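PDB 6NYR: Crov588 from Cafeteriavirus, which is of unknown function but folds into a circular leucine-rich-repeat solenoid built largely of FNIP repeats. Local coordinates for residues Asp647-Leu652 against Ile671-Glu676; Leu605-Phe610 against Ser626-Thr631; Tyr4-Thr9 against Pro31-Ile36. All blocks are in the same frame, centred on the assembly; numbering follows the deposited sequence.

Interaction 1: residues Asp647-Leu652 against Ile671-Glu676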
ATOM      1  N   ASP A 647     -20.336   5.782 -33.349  1.00 56.51           N
ATOM      2  CA  ASP A 647     -19.049   5.661 -34.021  1.00 59.94           C
ATOM      3  C   ASP A 647     -17.883   6.018 -33.112  1.00 55.53           C
ATOM      4  O   ASP A 647     -16.752   5.592 -33.378  1.00 55.96           O
ATOM      5  CB  ASP A 647     -19.034   6.552 -35.264  1.00 68.42           C
ATOM      6  CG  ASP A 647     -20.029   6.107 -36.310  1.00 75.26           C
ATOM      7  OD1 ASP A 647     -20.233   4.881 -36.456  1.00 77.18           O
ATOM      8  OD2 ASP A 647     -20.623   6.980 -36.978  1.00 76.82           O
ATOM      9  N   THR A 648     -18.126   6.786 -32.050  1.00 50.87           N
ATOM     10  CA  THR A 648     -17.052   7.153 -31.138  1.00 52.02           C
ATOM     11  C   THR A 648     -16.600   5.992 -30.263  1.00 54.15           C
ATOM     12  O   THR A 648     -15.536   6.094 -29.643  1.00 55.67           O
ATOM     13  CB  THR A 648     -17.495   8.314 -30.233  1.00 50.13           C
ATOM     14  OG1 THR A 648     -18.820   8.066 -29.745  1.00 44.38           O
ATOM     15  CG2 THR A 648     -17.456   9.636 -30.986  1.00 52.84           C
ATOM     16  N   LEU A 649     -17.363   4.899 -30.202  1.00 54.19           N
ATOM     17  CA  LEU A 649     -17.092   3.866 -29.213  1.00 53.01           C
ATOM     18  C   LEU A 649     -15.668   3.339 -29.341  1.00 51.30           C
ATOM     19  O   LEU A 649     -15.187   3.045 -30.438  1.00 53.21           O
ATOM     20  CB  LEU A 649     -18.083   2.710 -29.348  1.00 54.56           C
ATOM     21  CG  LEU A 649     -17.954   1.675 -28.227  1.00 55.49           C
ATOM     22  CD1 LEU A 649     -18.352   2.295 -26.885  1.00 50.23           C
ATOM     23  CD2 LEU A 649     -18.774   0.422 -28.494  1.00 57.20           C
ATOM     24  N   LYS A 650     -15.008   3.204 -28.195  1.00 52.10           N
ATOM     25  CA  LYS A 650     -13.662   2.652 -28.098  1.00 55.91           C
ATOM     26  C   LYS A 650     -13.612   1.307 -27.396  1.00 57.59           C
ATOM     27  O   LYS A 650     -12.845   0.435 -27.809  1.00 58.80           O
ATOM     28  CB  LYS A 650     -12.743   3.644 -27.375  1.00 57.82           C
ATOM     29  CG  LYS A 650     -12.540   4.956 -28.129  1.00 58.84           C
ATOM     30  CD  LYS A 650     -11.560   5.874 -27.407  1.00 62.33           C
ATOM     31  CE  LYS A 650     -11.419   7.220 -28.108  1.00 66.54           C
ATOM     32  NZ  LYS A 650     -10.802   7.057 -29.465  1.00 68.92           N
ATOM     33  N   VAL A 651     -14.412   1.109 -26.351  1.00 57.51           N
ATOM     34  CA  VAL A 651     -14.359  -0.113 -25.558  1.00 55.98           C
ATOM     35  C   VAL A 651     -15.771  -0.555 -25.207  1.00 53.95           C
ATOM     36  O   VAL A 651     -16.553   0.223 -24.653  1.00 52.40           O
ATOM     37  CB  VAL A 651     -13.526   0.080 -24.273  1.00 53.47           C
ATOM     38  CG1 VAL A 651     -13.601  -1.159 -23.395  1.00 51.87           C
ATOM     39  CG2 VAL A 651     -12.084   0.407 -24.623  1.00 54.45           C
ATOM     40  N   LEU A 652     -16.085  -1.812 -25.514  1.00 54.93           N
ATOM     41  CA  LEU A 652     -17.338  -2.444 -25.116  1.00 55.75           C
ATOM     42  C   LEU A 652     -17.016  -3.546 -24.112  1.00 53.92           C
ATOM     43  O   LEU A 652     -16.257  -4.469 -24.424  1.00 53.20           O
ATOM     44  CB  LEU A 652     -18.072  -3.014 -26.328  1.00 54.76           C
ATOM     45  CG  LEU A 652     -19.302  -3.878 -26.044  1.00 52.87           C
ATOM     46  CD1 LEU A 652     -20.350  -3.077 -25.289  1.00 51.56           C
ATOM     47  CD2 LEU A 652     -19.876  -4.421 -27.348  1.00 52.84           C
ATOM     48  N   ILE A 671     -14.904  -4.305 -36.741  1.00 76.05           N
ATOM     49  CA  ILE A 671     -15.292  -3.198 -35.876  1.00 72.41           C
ATOM     50  C   ILE A 671     -14.090  -2.301 -35.595  1.00 70.13           C
ATOM     51  O   ILE A 671     -12.930  -2.706 -35.716  1.00 70.16           O
ATOM     52  CB  ILE A 671     -15.913  -3.723 -34.571  1.00 72.12           C
ATOM     53  CG1 ILE A 671     -14.936  -4.654 -33.849  1.00 75.68           C
ATOM     54  CG2 ILE A 671     -17.231  -4.433 -34.854  1.00 69.42           C
ATOM     55  CD1 ILE A 671     -15.463  -5.203 -32.529  1.00 76.31           C
ATOM     56  N   LYS A 672     -14.384  -1.058 -35.219  1.00 70.06           N
ATOM     57  CA  LYS A 672     -13.355  -0.091 -34.864  1.00 69.14           C
ATOM     58  C   LYS A 672     -13.078  -0.039 -33.367  1.00 64.07           C
ATOM     59  O   LYS A 672     -12.097   0.591 -32.955  1.00 63.24           O
ATOM     60  CB  LYS A 672     -13.757   1.306 -35.351  1.00 71.44           C
ATOM     61  CG  LYS A 672     -13.604   1.527 -36.850  1.00 75.77           C
ATOM     62  CD  LYS A 672     -14.731   2.395 -37.405  1.00 80.66           C
ATOM     63  CE  LYS A 672     -14.199   3.558 -38.242  1.00 84.52           C
ATOM     64  NZ  LYS A 672     -13.305   3.118 -39.349  1.00 87.73           N
ATOM     65  N   PHE A 673     -13.902  -0.687 -32.551  1.00 62.57           N
ATOM     66  CA  PHE A 673     -13.755  -0.651 -31.104  1.00 62.41           C
ATOM     67  C   PHE A 673     -13.211  -1.980 -30.591  1.00 62.25           C
ATOM     68  O   PHE A 673     -13.111  -2.970 -31.317  1.00 64.46           O
ATOM     69  CB  PHE A 673     -15.092  -0.326 -30.422  1.00 60.85           C
ATOM     70  CG  PHE A 673     -16.187  -1.302 -30.733  1.00 58.81           C
ATOM     71  CD1 PHE A 673     -16.353  -2.446 -29.965  1.00 59.38           C
ATOM     72  CD2 PHE A 673     -17.053  -1.077 -31.787  1.00 57.62           C
ATOM     73  CE1 PHE A 673     -17.360  -3.346 -30.250  1.00 59.52           C
ATOM     74  CE2 PHE A 673     -18.061  -1.975 -32.076  1.00 59.72           C
ATOM     75  CZ  PHE A 673     -18.213  -3.109 -31.308  1.00 60.49           C
ATOM     76  N   LYS A 674     -12.853  -1.975 -29.312  1.00 59.92           N
ATOM     77  CA  LYS A 674     -12.253  -3.110 -28.626  1.00 62.29           C
ATOM     78  C   LYS A 674     -13.263  -3.700 -27.653  1.00 62.44           C
ATOM     79  O   LYS A 674     -13.985  -2.968 -26.972  1.00 58.84           O
ATOM     80  CB  LYS A 674     -10.981  -2.656 -27.909  1.00 65.83           C
ATOM     81  CG  LYS A 674     -10.363  -3.652 -26.967  1.00 72.53           C
ATOM     82  CD  LYS A 674     -10.438  -3.122 -25.545  1.00 77.92           C
ATOM     83  CE  LYS A 674      -9.453  -3.838 -24.635  1.00 82.56           C
ATOM     84  NZ  LYS A 674      -8.072  -3.312 -24.820  1.00 85.32           N
ATOM     85  N   ILE A 675     -13.320  -5.028 -27.601  1.00 65.09           N
ATOM     86  CA  ILE A 675     -14.285  -5.739 -26.770  1.00 63.93           C
ATOM     87  C   ILE A 675     -13.549  -6.341 -25.581  1.00 62.12           C
ATOM     88  O   ILE A 675     -12.592  -7.106 -25.752  1.00 63.15           O
ATOM     89  CB  ILE A 675     -15.024  -6.831 -27.558  1.00 64.35           C
ATOM     90  CG1 ILE A 675     -15.896  -6.212 -28.649  1.00 61.94           C
ATOM     91  CG2 ILE A 675     -15.879  -7.673 -26.620  1.00 66.81           C
ATOM     92  CD1 ILE A 675     -16.287  -7.184 -29.740  1.00 63.62           C
ATOM     93  N   GLU A 676     -13.999  -5.991 -24.379  1.00 61.28           N
ATOM     94  CA  GLU A 676     -13.473  -6.539 -23.136  1.00 63.02           C
ATOM     95  C   GLU A 676     -14.506  -7.481 -22.529  1.00 62.76           C
ATOM     96  O   GLU A 676     -15.666  -7.099 -22.347  1.00 62.67           O
ATOM     97  CB  GLU A 676     -13.139  -5.420 -22.145  1.00 63.16           C
ATOM     98  CG  GLU A 676     -11.871  -4.656 -22.479  1.00 67.22           C
ATOM     99  CD  GLU A 676     -11.580  -3.533 -21.498  1.00 68.32           C
ATOM    100  OE1 GLU A 676     -12.172  -3.530 -20.400  1.00 68.18           O
ATOM    101  OE2 GLU A 676     -10.767  -2.646 -21.834  1.00 68.37           O
TER
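Three backbone hydrogen bonds join the start of strand 651-655, from Lys650 O onward, to strand 674-678 in parallel, with Val651 paired to Lys674 and Leu652 to Ile675. Lys674 N donates to Lys650 O at 2.8 Å. Leu652 N reaches Lys674 O at 2.8 Å, and Glu676 N closes the ladder on Leu652 O at 2.7 Å. Weaker CA-H...O contacts lie between these rungs, Val651 CA giving to Lys674 O and Ile675 CA to Leu652 O.

Apolar contact centres on the Phe673 ring. Leu649 CD2 sits over one face as a CH-pi partner, 4.0 Å from the Phe673 ring centroid, while Ile671 CD1, from the loop just before strand 674-678, lies against the opposite face, toward its rim. With CG held between its backbone N and carbonyl carbon (chi1 59°), Phe673 lies alongside Leu652, whose CD2 is 4.0 Å from Phe673 CE1.

On the sheet face of Val651 and Lys674 the contact is mixed. Val651 CG2 runs beside the aliphatic CD of Lys674, and Val651 CG1 touches the carboxylate of Glu676, 3.6 Å from OE2.

The strand 674-678 ends the parallel series at the C-terminal side of the leucine-rich-repeat solenoid. Backbone bonding thus fixes its register, while Phe673, with Leu649 over one face and Ile671 against the other, appears to extend the apolar side formed by Leu649 and Leu652, and the charged ends stay on the other face.

Interaction 2: residues Leu605-Phe610 against Ser626-Thr631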
ATOM      1  N   LEU A 605     -22.285  12.328 -22.983  1.00 47.00           N
ATOM      2  CA  LEU A 605     -21.846  11.287 -22.064  1.00 43.44           C
ATOM      3  C   LEU A 605     -20.754  10.454 -22.711  1.00 42.84           C
ATOM      4  O   LEU A 605     -20.883  10.023 -23.858  1.00 44.78           O
ATOM      5  CB  LEU A 605     -23.043  10.420 -21.682  1.00 43.24           C
ATOM      6  CG  LEU A 605     -22.981   9.560 -20.427  1.00 42.12           C
ATOM      7  CD1 LEU A 605     -22.916  10.352 -19.152  1.00 40.83           C
ATOM      8  CD2 LEU A 605     -24.231   8.657 -20.424  1.00 43.34           C
ATOM      9  N   THR A 606     -19.670  10.234 -21.974  1.00 44.18           N
ATOM     10  CA  THR A 606     -18.560   9.435 -22.472  1.00 48.26           C
ATOM     11  C   THR A 606     -18.468   8.059 -21.838  1.00 45.52           C
ATOM     12  O   THR A 606     -18.021   7.118 -22.496  1.00 43.04           O
ATOM     13  CB  THR A 606     -17.230  10.170 -22.243  1.00 51.46           C
ATOM     14  OG1 THR A 606     -17.091  10.485 -20.848  1.00 55.31           O
ATOM     15  CG2 THR A 606     -17.172  11.451 -23.063  1.00 47.62           C
ATOM     16  N   TYR A 607     -18.881   7.918 -20.583  1.00 46.52           N
ATOM     17  CA  TYR A 607     -18.775   6.662 -19.845  1.00 45.95           C
ATOM     18  C   TYR A 607     -20.158   6.260 -19.360  1.00 43.30           C
ATOM     19  O   TYR A 607     -20.815   7.019 -18.639  1.00 41.53           O
ATOM     20  CB  TYR A 607     -17.797   6.814 -18.676  1.00 50.06           C
ATOM     21  CG  TYR A 607     -16.350   6.665 -19.094  1.00 56.44           C
ATOM     22  CD1 TYR A 607     -15.787   7.519 -20.032  1.00 58.16           C
ATOM     23  CD2 TYR A 607     -15.544   5.680 -18.542  1.00 59.97           C
ATOM     24  CE1 TYR A 607     -14.468   7.384 -20.425  1.00 58.01           C
ATOM     25  CE2 TYR A 607     -14.223   5.540 -18.922  1.00 61.60           C
ATOM     26  CZ  TYR A 607     -13.689   6.397 -19.861  1.00 61.56           C
ATOM     27  OH  TYR A 607     -12.372   6.259 -20.239  1.00 64.41           O
ATOM     28  N   LEU A 608     -20.607   5.079 -19.775  1.00 43.65           N
ATOM     29  CA  LEU A 608     -21.907   4.550 -19.391  1.00 44.66           C
ATOM     30  C   LEU A 608     -21.732   3.139 -18.857  1.00 43.92           C
ATOM     31  O   LEU A 608     -21.148   2.283 -19.531  1.00 46.78           O
ATOM     32  CB  LEU A 608     -22.865   4.543 -20.583  1.00 45.28           C
ATOM     33  CG  LEU A 608     -24.299   4.101 -20.305  1.00 47.45           C
ATOM     34  CD1 LEU A 608     -24.886   4.951 -19.190  1.00 47.14           C
ATOM     35  CD2 LEU A 608     -25.128   4.208 -21.571  1.00 47.86           C
ATOM     36  N   THR A 609     -22.220   2.901 -17.643  1.00 41.16           N
ATOM     37  CA  THR A 609     -22.135   1.585 -17.026  1.00 44.11           C
ATOM     38  C   THR A 609     -23.509   1.177 -16.518  1.00 44.74           C
ATOM     39  O   THR A 609     -24.068   1.833 -15.632  1.00 41.97           O
ATOM     40  CB  THR A 609     -21.113   1.573 -15.883  1.00 44.54           C
ATOM     41  OG1 THR A 609     -19.821   1.933 -16.387  1.00 46.67           O
ATOM     42  CG2 THR A 609     -21.033   0.189 -15.247  1.00 41.01           C
ATOM     43  N   PHE A 610     -24.046   0.096 -17.077  1.00 47.24           N
ATOM     44  CA  PHE A 610     -25.246  -0.543 -16.562  1.00 47.95           C
ATOM     45  C   PHE A 610     -24.858  -1.570 -15.502  1.00 48.41           C
ATOM     46  O   PHE A 610     -23.743  -2.100 -15.500  1.00 48.88           O
ATOM     47  CB  PHE A 610     -26.027  -1.212 -17.692  1.00 45.91           C
ATOM     48  CG  PHE A 610     -26.522  -0.249 -18.729  1.00 43.91           C
ATOM     49  CD1 PHE A 610     -27.705   0.447 -18.541  1.00 42.20           C
ATOM     50  CD2 PHE A 610     -25.799  -0.030 -19.891  1.00 44.83           C
ATOM     51  CE1 PHE A 610     -28.161   1.339 -19.495  1.00 42.74           C
ATOM     52  CE2 PHE A 610     -26.250   0.862 -20.846  1.00 43.19           C
ATOM     53  CZ  PHE A 610     -27.429   1.546 -20.646  1.00 41.69           C
ATOM     54  N   SER A 626     -21.372  10.857 -28.044  1.00 46.64           N
ATOM     55  CA  SER A 626     -19.977  11.019 -27.655  1.00 47.84           C
ATOM     56  C   SER A 626     -19.429   9.813 -26.918  1.00 47.10           C
ATOM     57  O   SER A 626     -18.263   9.825 -26.510  1.00 51.21           O
ATOM     58  CB  SER A 626     -19.793  12.256 -26.768  1.00 49.06           C
ATOM     59  OG  SER A 626     -19.786  13.442 -27.532  1.00 51.27           O
ATOM     60  N   LEU A 627     -20.232   8.774 -26.746  1.00 47.06           N
ATOM     61  CA  LEU A 627     -19.875   7.707 -25.829  1.00 46.79           C
ATOM     62  C   LEU A 627     -18.639   6.965 -26.311  1.00 46.65           C
ATOM     63  O   LEU A 627     -18.539   6.602 -27.489  1.00 47.16           O
ATOM     64  CB  LEU A 627     -21.038   6.735 -25.670  1.00 48.87           C
ATOM     65  CG  LEU A 627     -20.819   5.727 -24.540  1.00 48.31           C
ATOM     66  CD1 LEU A 627     -22.021   5.736 -23.617  1.00 52.81           C
ATOM     67  CD2 LEU A 627     -20.572   4.354 -25.116  1.00 48.77           C
ATOM     68  N   THR A 628     -17.706   6.727 -25.384  1.00 46.02           N
ATOM     69  CA  THR A 628     -16.474   6.023 -25.682  1.00 49.58           C
ATOM     70  C   THR A 628     -16.332   4.702 -24.946  1.00 49.86           C
ATOM     71  O   THR A 628     -15.589   3.833 -25.422  1.00 45.44           O
ATOM     72  CB  THR A 628     -15.257   6.893 -25.326  1.00 54.76           C
ATOM     73  OG1 THR A 628     -15.328   7.265 -23.941  1.00 53.56           O
ATOM     74  CG2 THR A 628     -15.209   8.148 -26.190  1.00 54.59           C
ATOM     75  N   HIS A 629     -17.005   4.529 -23.809  1.00 51.15           N
ATOM     76  CA  HIS A 629     -16.822   3.355 -22.962  1.00 51.28           C
ATOM     77  C   HIS A 629     -18.185   2.894 -22.466  1.00 51.76           C
ATOM     78  O   HIS A 629     -18.810   3.561 -21.634  1.00 50.41           O
ATOM     79  CB  HIS A 629     -15.887   3.677 -21.796  1.00 51.08           C
ATOM     80  CG  HIS A 629     -14.465   3.899 -22.210  1.00 51.86           C
ATOM     81  ND1 HIS A 629     -14.067   4.972 -22.977  1.00 51.13           N
ATOM     82  CD2 HIS A 629     -13.345   3.177 -21.969  1.00 52.17           C
ATOM     83  CE1 HIS A 629     -12.766   4.905 -23.187  1.00 52.13           C
ATOM     84  NE2 HIS A 629     -12.302   3.824 -22.586  1.00 53.58           N
ATOM     85  N   LEU A 630     -18.631   1.743 -22.965  1.00 47.09           N
ATOM     86  CA  LEU A 630     -19.946   1.195 -22.658  1.00 47.59           C
ATOM     87  C   LEU A 630     -19.769  -0.134 -21.946  1.00 46.26           C
ATOM     88  O   LEU A 630     -19.131  -1.046 -22.480  1.00 46.20           O
ATOM     89  CB  LEU A 630     -20.766   1.005 -23.933  1.00 47.83           C
ATOM     90  CG  LEU A 630     -22.152   0.382 -23.753  1.00 46.34           C
ATOM     91  CD1 LEU A 630     -23.000   1.219 -22.811  1.00 45.20           C
ATOM     92  CD2 LEU A 630     -22.835   0.205 -25.100  1.00 47.28           C
ATOM     93  N   THR A 631     -20.329  -0.243 -20.745  1.00 47.55           N
ATOM     94  CA  THR A 631     -20.206  -1.444 -19.934  1.00 51.14           C
ATOM     95  C   THR A 631     -21.586  -1.963 -19.556  1.00 48.67           C
ATOM     96  O   THR A 631     -22.410  -1.219 -19.012  1.00 43.95           O
ATOM     97  CB  THR A 631     -19.385  -1.173 -18.670  1.00 54.33           C
ATOM     98  OG1 THR A 631     -18.074  -0.724 -19.037  1.00 56.86           O
ATOM     99  CG2 THR A 631     -19.267  -2.438 -17.833  1.00 55.03           C
TER
HETATM  100  O   HOH W   1     -18.191   2.390 -18.732  1.00 43.89           O
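Thr631, His629 and Leu608 carry much of this contact between the parallel strands 607-609 and 629-631. His629 lies under Tyr607 in an offset stack, ring centroids 4.2 Å apart and planes 10° from parallel. The overlap is slipped: His629 CB sits over the centre of the tyrosine ring, whereas Tyr607 OH lies over the centre of the imidazole. Both side chains turn CG away from the carbonyl carbon (chi1 -82° for Tyr607, -69° for His629), which keeps them side by side and pointing the same way. At the imidazole edge, Thr628 OG1 shares a 2.8 Å hydrogen bond with His629 ND1 that limits rotation of the ring. Thr606 O receives both Thr628 N and His629 N, the first on a lone pair and the second from 3.1 Å. Each strand belongs to a successive FNIP repeat, and the rungs repeat around the ring of the leucine-rich-repeat solenoid; Tyr607 also stacks on His585 of the preceding strand.

Leu608 points to the opposite side, into the leucine core. Its CB meets Leu627 CD1 at 3.4 Å, the two side chains crossing at about a right angle, and Leu608 CD2 packs along Leu630 CD1 at 3.9 Å. Leu630 CD1 also touches the edge of the Phe610 ring.

Thr631 stands beside Thr609, like groups facing like. A water bridges the two hydroxyls, 2.9 Å from Thr609 OG1, and donates to Leu608 O. Leu608 O also accepts Thr631 N, and Phe610 N bonds to Thr631 O.

Interaction 3: residues Tyr4-Thr9 against Pro31-Ile36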
ATOM      1  N   TYR A   4      -4.819  -9.786 -23.077  1.00 88.66           N
ATOM      2  CA  TYR A   4      -3.460  -9.406 -22.696  1.00 86.09           C
ATOM      3  C   TYR A   4      -3.454  -7.880 -22.562  1.00 86.99           C
ATOM      4  O   TYR A   4      -4.349  -7.193 -23.070  1.00 91.08           O
ATOM      5  CB  TYR A   4      -2.384  -9.897 -23.680  1.00 83.34           C
ATOM      6  CG  TYR A   4      -2.284  -9.145 -24.966  1.00 83.34           C
ATOM      7  CD1 TYR A   4      -1.589  -7.945 -25.031  1.00 83.08           C
ATOM      8  CD2 TYR A   4      -2.845  -9.644 -26.128  1.00 84.53           C
ATOM      9  CE1 TYR A   4      -1.487  -7.245 -26.210  1.00 83.98           C
ATOM     10  CE2 TYR A   4      -2.744  -8.953 -27.319  1.00 85.91           C
ATOM     11  CZ  TYR A   4      -2.063  -7.753 -27.352  1.00 85.49           C
ATOM     12  OH  TYR A   4      -1.956  -7.058 -28.535  1.00 85.30           O
ATOM     13  N   THR A   5      -2.434  -7.339 -21.888  1.00 81.79           N
ATOM     14  CA  THR A   5      -2.347  -5.901 -21.671  1.00 78.90           C
ATOM     15  C   THR A   5      -0.927  -5.363 -21.795  1.00 77.01           C
ATOM     16  O   THR A   5       0.024  -5.988 -21.325  1.00 74.20           O
ATOM     17  CB  THR A   5      -2.891  -5.526 -20.276  1.00 76.84           C
ATOM     18  OG1 THR A   5      -1.944  -5.926 -19.274  1.00 75.88           O
ATOM     19  CG2 THR A   5      -4.222  -6.217 -20.002  1.00 77.05           C
ATOM     20  N   ILE A   6      -0.801  -4.185 -22.411  1.00 77.37           N
ATOM     21  CA  ILE A   6       0.488  -3.529 -22.641  1.00 76.07           C
ATOM     22  C   ILE A   6       0.582  -2.299 -21.742  1.00 79.44           C
ATOM     23  O   ILE A   6      -0.345  -1.478 -21.700  1.00 83.82           O
ATOM     24  CB  ILE A   6       0.674  -3.132 -24.119  1.00 76.49           C
ATOM     25  CG1 ILE A   6       0.861  -4.373 -24.985  1.00 77.31           C
ATOM     26  CG2 ILE A   6       1.831  -2.155 -24.274  1.00 74.75           C
ATOM     27  CD1 ILE A   6       0.943  -4.079 -26.479  1.00 78.38           C
ATOM     28  N   LYS A   7       1.694  -2.191 -21.003  1.00 80.42           N
ATOM     29  CA  LYS A   7       1.967  -1.037 -20.133  1.00 85.06           C
ATOM     30  C   LYS A   7       3.417  -0.612 -20.315  1.00 90.56           C
ATOM     31  O   LYS A   7       4.315  -1.401 -20.010  1.00 95.57           O
ATOM     32  CB  LYS A   7       1.635  -1.359 -18.685  1.00 85.27           C
ATOM     33  CG  LYS A   7       1.516  -0.169 -17.741  1.00 88.08           C
ATOM     34  CD  LYS A   7       2.692  -0.031 -16.788  1.00 90.19           C
ATOM     35  CE  LYS A   7       2.666   1.314 -16.071  1.00 91.44           C
ATOM     36  NZ  LYS A   7       2.554   1.107 -14.592  1.00 89.73           N
ATOM     37  N   GLU A   8       3.661   0.633 -20.753  1.00 88.70           N
ATOM     38  CA  GLU A   8       5.033   1.084 -20.998  1.00 85.28           C
ATOM     39  C   GLU A   8       5.740   0.159 -21.974  1.00 81.75           C
ATOM     40  O   GLU A   8       5.368   0.109 -23.150  1.00 79.02           O
ATOM     41  CB  GLU A   8       5.782   1.255 -19.654  1.00 85.98           C
ATOM     42  CG  GLU A   8       5.263   2.451 -18.858  1.00 89.85           C
ATOM     43  CD  GLU A   8       5.782   2.514 -17.425  1.00 94.58           C
ATOM     44  OE1 GLU A   8       6.200   1.463 -16.890  1.00 95.19           O
ATOM     45  OE2 GLU A   8       5.730   3.613 -16.813  1.00 96.71           O
ATOM     46  N   THR A   9       6.765  -0.534 -21.520  1.00 81.35           N
ATOM     47  CA  THR A   9       7.466  -1.507 -22.348  1.00 81.91           C
ATOM     48  C   THR A   9       7.047  -2.952 -22.106  1.00 79.40           C
ATOM     49  O   THR A   9       7.382  -3.834 -22.906  1.00 78.58           O
ATOM     50  CB  THR A   9       8.990  -1.388 -22.216  1.00 82.19           C
ATOM     51  OG1 THR A   9       9.348  -1.696 -20.862  1.00 78.42           O
ATOM     52  CG2 THR A   9       9.477   0.012 -22.578  1.00 84.64           C
ATOM     53  N   PRO A  31       7.777  -2.391 -31.530  1.00 97.95           N
ATOM     54  CA  PRO A  31       9.116  -1.962 -31.096  1.00 99.58           C
ATOM     55  C   PRO A  31       9.186  -1.219 -29.769  1.00102.69           C
ATOM     56  O   PRO A  31      10.298  -0.862 -29.359  1.00103.90           O
ATOM     57  CB  PRO A  31       9.585  -1.040 -32.241  1.00100.74           C
ATOM     58  CG  PRO A  31       8.746  -1.414 -33.420  1.00101.61           C
ATOM     59  CD  PRO A  31       7.408  -1.816 -32.840  1.00101.08           C
ATOM     60  N   LYS A  32       8.079  -0.943 -29.083  1.00103.75           N
ATOM     61  CA  LYS A  32       8.154  -0.246 -27.803  1.00102.50           C
ATOM     62  C   LYS A  32       8.084  -1.186 -26.601  1.00 96.60           C
ATOM     63  O   LYS A  32       8.119  -0.708 -25.464  1.00 93.91           O
ATOM     64  CB  LYS A  32       7.063   0.824 -27.693  1.00105.78           C
ATOM     65  CG  LYS A  32       7.463   2.039 -26.808  1.00107.50           C
ATOM     66  CD  LYS A  32       8.855   2.599 -27.164  1.00108.66           C
ATOM     67  CE  LYS A  32       8.915   4.125 -27.093  1.00108.46           C
ATOM     68  NZ  LYS A  32       9.843   4.630 -26.035  1.00106.40           N
ATOM     69  N   ILE A  33       7.978  -2.499 -26.809  1.00 94.20           N
ATOM     70  CA  ILE A  33       7.913  -3.453 -25.703  1.00 92.49           C
ATOM     71  C   ILE A  33       9.274  -4.119 -25.556  1.00 89.51           C
ATOM     72  O   ILE A  33       9.849  -4.613 -26.537  1.00 90.73           O
ATOM     73  CB  ILE A  33       6.803  -4.501 -25.906  1.00 91.52           C
ATOM     74  CG1 ILE A  33       7.084  -5.393 -27.116  1.00 91.68           C
ATOM     75  CG2 ILE A  33       5.445  -3.811 -26.037  1.00 91.01           C
ATOM     76  CD1 ILE A  33       6.054  -6.515 -27.292  1.00 90.85           C
ATOM     77  N   ASP A  34       9.792  -4.118 -24.328  1.00 85.25           N
ATOM     78  CA  ASP A  34      11.058  -4.756 -24.006  1.00 81.38           C
ATOM     79  C   ASP A  34      10.900  -6.143 -23.410  1.00 77.96           C
ATOM     80  O   ASP A  34      11.786  -6.989 -23.579  1.00 75.37           O
ATOM     81  CB  ASP A  34      11.825  -3.919 -22.969  1.00 81.38           C
ATOM     82  CG  ASP A  34      12.635  -2.814 -23.580  1.00 87.39           C
ATOM     83  OD1 ASP A  34      13.205  -3.026 -24.672  1.00 91.37           O
ATOM     84  OD2 ASP A  34      12.724  -1.731 -22.958  1.00 89.34           O
ATOM     85  N   THR A  35       9.793  -6.389 -22.718  1.00 76.81           N
ATOM     86  CA  THR A  35       9.642  -7.581 -21.906  1.00 74.57           C
ATOM     87  C   THR A  35       8.316  -8.260 -22.203  1.00 70.57           C
ATOM     88  O   THR A  35       7.357  -7.634 -22.660  1.00 69.55           O
ATOM     89  CB  THR A  35       9.710  -7.238 -20.413  1.00 76.63           C
ATOM     90  OG1 THR A  35       8.402  -6.885 -19.951  1.00 80.74           O
ATOM     91  CG2 THR A  35      10.642  -6.058 -20.173  1.00 75.05           C
ATOM     92  N   ILE A  36       8.281  -9.559 -21.930  1.00 69.48           N
ATOM     93  CA  ILE A  36       7.047 -10.332 -21.919  1.00 68.70           C
ATOM     94  C   ILE A  36       6.878 -10.890 -20.514  1.00 68.02           C
ATOM     95  O   ILE A  36       7.827 -11.439 -19.941  1.00 67.34           O
ATOM     96  CB  ILE A  36       7.057 -11.471 -22.954  1.00 69.08           C
ATOM     97  CG1 ILE A  36       7.064 -10.906 -24.371  1.00 69.63           C
ATOM     98  CG2 ILE A  36       5.846 -12.375 -22.740  1.00 70.43           C
ATOM     99  CD1 ILE A  36       7.274 -11.955 -25.443  1.00 71.37           C
TER
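Thr9 packs against Lys32, Ile33 and Asp34 at the N-terminal end of the leucine-rich-repeat solenoid, where the chain turns from strand 5-7 into the antiparallel strand 10-12. That second strand lies between 5-7 and 35-37 in the sheet order, so the present contact is made by the turn rather than by paired strands. Glu8 takes a positive phi (56°) in this turn, and its CB points away from 31-36.

In Thr9, OG1 occupies the position between the backbone N and the carbonyl carbon (chi1 64°), which sends CG2 beside the N and onto the other segment. Thr9 CG2 comes within 3.3 Å of Lys32 O and also approaches Asp34 OD2. Asp34 crosses the threonine at a slant; its OD1 is engaged in a salt bridge with Lys55. A hydrogen bond from Asp34 N to Thr9 O is doubtful, since that oxygen sits too close to a neighbour in the model.

Ile33, buried, has CG1 between N and carbonyl carbon, putting CG2 on the N side. There it meets Ile6 loosely, Ile33 CG2 lying 4.3 Å from Ile6 CG2.

How the interactions relate
Interactions 2 and 1 follow one another along the chain and share a boundary: their centres are 11 Å apart, and strands 629-631 and 651-655 are neighbours in the parallel series. The Thr648 hydroxyl probably bonds to Leu627 O (OG1 to O 2.7 Å), and Lys650 N probably to Thr628 O at 2.9 Å, so the repeat-to-repeat ladder passes directly into the C-terminal strands. Interaction 3 belongs to the N-terminal end. The circular course of the chain nonetheless brings it near interaction 1, with centres 21 Å apart and nearest atoms about 6 Å apart, without touching. From interaction 2 its centre is about 27 Å away.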